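Local coordinates for protein DnaJ homolog subfamily C member 10 (Mus musculus, PDB 3APQ) that acts in the endoplasmic reticulum as a disulfide reductase that aids correct folding of proteins and the degradation of misfolded ones, at residues R17-A22 and R50-L55. Sequence-based numbering, arbitrary orientation. Where two conformers were deposited one is given.
Sequences REIRQA and RAYEVL
R20 NH1 and the Y52 hydroxyl meet through one water: NH1 donates to it over 3.0 Å, and Y52 OH lies 2.9 Å from the same water. That water sits in the plane of the guanidinium, at its edge, while the plane itself stands nearly perpendicular to the phenol ring (88°). NH1 is also salt-bridged to E103, in the thioredoxin region of the chain, and NE to D94; the CA of R17 lies over one face of the guanidinium. A bend at chi3 turns that group at the end of the R20 chain. Nearer the backbone, R20 CG passes the phenol at 3.6 Å from Y52 OH. Both segments belong to the J domain, through which the protein interacts with the chaperone HSPA5, and lie on its two long antiparallel helices, 16-30 and 41-55; the axes of segments 17-22 and 50-55 come within 10.5 Å, their directions 166° apart. Y52 sets its CG anti to the backbone N (chi1 173°), and the ring reaches across to helix 16-30. I19 CG2 abuts the edge of that ring, close to its plane, 3.7 Å from Y52 CD1. The same methyl touches L55 CB at 4.2 Å, one turn further along helix 41-55. F23 stacks on the Y52 ring, F90 meets it at a steep angle, and R61 of helix 58-67 packs against both I19 and L55.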
# COMPACT_ATOMS: atom_id res chain seq x y z
N ARG A 17 -5.99 3.91 -3.30
CA ARG A 17 -6.02 4.54 -1.97
C ARG A 17 -7.44 4.89 -1.56
O ARG A 17 -7.83 4.59 -0.44
CB ARG A 17 -5.13 5.79 -1.89
CG ARG A 17 -5.17 6.50 -0.52
CD ARG A 17 -4.40 7.84 -0.59
NE ARG A 17 -4.78 8.65 0.56
CZ ARG A 17 -5.87 9.42 0.65
NH1 ARG A 17 -6.70 9.59 -0.38
NH2 ARG A 17 -6.11 10.03 1.80
N GLU A 18 -8.23 5.51 -2.44
CA GLU A 18 -9.63 5.91 -2.05
C GLU A 18 -10.48 4.72 -1.70
O GLU A 18 -11.28 4.72 -0.71
CB GLU A 18 -10.29 6.71 -3.20
CG GLU A 18 -9.80 8.13 -3.21
CD GLU A 18 -10.08 8.89 -4.53
OE1 GLU A 18 -9.97 8.33 -5.64
OE2 GLU A 18 -10.37 10.09 -4.44
N ILE A 19 -10.34 3.69 -2.52
CA ILE A 19 -11.01 2.41 -2.29
C ILE A 19 -10.63 1.81 -0.92
O ILE A 19 -11.53 1.36 -0.17
CB ILE A 19 -10.78 1.42 -3.45
CG1 ILE A 19 -11.40 2.00 -4.74
CG2 ILE A 19 -11.26 -0.02 -3.08
CD1 ILE A 19 -10.85 1.41 -6.07
N ARG A 20 -9.34 1.78 -0.56
CA ARG A 20 -8.99 1.30 0.79
C ARG A 20 -9.62 2.09 1.87
O ARG A 20 -10.09 1.51 2.86
CB ARG A 20 -7.46 1.34 1.06
CG ARG A 20 -6.69 0.31 0.24
CD ARG A 20 -5.19 0.21 0.70
NE ARG A 20 -4.45 1.44 0.38
CZ ARG A 20 -3.81 1.65 -0.76
NH1 ARG A 20 -3.87 0.74 -1.76
NH2 ARG A 20 -3.10 2.77 -0.93
N GLN A 21 -9.59 3.41 1.74
CA GLN A 21 -10.12 4.27 2.78
C GLN A 21 -11.64 4.03 2.95
O GLN A 21 -12.15 3.99 4.12
CB GLN A 21 -9.73 5.71 2.55
CG GLN A 21 -8.14 5.82 2.77
CD GLN A 21 -7.72 5.16 4.13
OE1 GLN A 21 -8.18 5.61 5.19
NE2 GLN A 21 -6.91 4.04 4.10
N ALA A 22 -12.34 3.81 1.85
CA ALA A 22 -13.79 3.67 1.96
C ALA A 22 -14.09 2.34 2.63
O ALA A 22 -14.95 2.27 3.49
CB ALA A 22 -14.47 3.75 0.61
N ARG A 50 -15.59 -8.93 -0.50
CA ARG A 50 -15.48 -9.51 -1.84
C ARG A 50 -15.30 -8.40 -2.88
O ARG A 50 -14.43 -8.52 -3.78
CB ARG A 50 -16.75 -10.36 -2.13
CG ARG A 50 -16.91 -10.89 -3.47
CD ARG A 50 -18.21 -11.78 -3.43
NE ARG A 50 -18.49 -12.39 -4.72
CZ ARG A 50 -19.15 -11.79 -5.70
NH1 ARG A 50 -19.62 -10.56 -5.52
NH2 ARG A 50 -19.34 -12.41 -6.87
N ALA A 51 -16.10 -7.35 -2.72
CA ALA A 51 -15.94 -6.09 -3.52
C ALA A 51 -14.52 -5.52 -3.44
O ALA A 51 -13.86 -5.30 -4.47
CB ALA A 51 -16.95 -5.04 -3.09
N TYR A 52 -14.08 -5.25 -2.22
CA TYR A 52 -12.72 -4.75 -1.99
C TYR A 52 -11.67 -5.67 -2.62
O TYR A 52 -10.71 -5.19 -3.25
CB TYR A 52 -12.41 -4.48 -0.48
CG TYR A 52 -10.97 -4.13 -0.31
CD1 TYR A 52 -10.46 -2.92 -0.85
CD2 TYR A 52 -10.08 -5.03 0.33
CE1 TYR A 52 -9.06 -2.61 -0.75
CE2 TYR A 52 -8.71 -4.71 0.45
CZ TYR A 52 -8.22 -3.51 -0.10
OH TYR A 52 -6.87 -3.24 -0.03
N GLU A 53 -11.78 -6.98 -2.46
CA GLU A 53 -10.72 -7.84 -3.01
C GLU A 53 -10.65 -7.83 -4.54
O GLU A 53 -9.60 -8.11 -5.15
CB GLU A 53 -10.77 -9.26 -2.44
CG GLU A 53 -10.63 -9.22 -0.91
CD GLU A 53 -10.10 -10.48 -0.29
OE1 GLU A 53 -10.50 -11.59 -0.72
OE2 GLU A 53 -9.28 -10.34 0.65
N VAL A 54 -11.76 -7.50 -5.19
CA VAL A 54 -11.71 -7.42 -6.64
C VAL A 54 -11.13 -6.03 -7.05
O VAL A 54 -10.19 -5.94 -7.87
CB VAL A 54 -13.08 -7.71 -7.29
CG1 VAL A 54 -13.09 -7.18 -8.77
CG2 VAL A 54 -13.39 -9.23 -7.19
N LEU A 55 -11.62 -4.99 -6.43
CA LEU A 55 -11.25 -3.63 -6.84
C LEU A 55 -9.80 -3.34 -6.48
O LEU A 55 -9.15 -2.59 -7.17
CB LEU A 55 -12.18 -2.61 -6.21
CG LEU A 55 -13.64 -2.63 -6.64
CD1 LEU A 55 -14.34 -1.46 -5.92
CD2 LEU A 55 -13.74 -2.53 -8.18
O HOH W 1 -5.48 -1.79 -2.06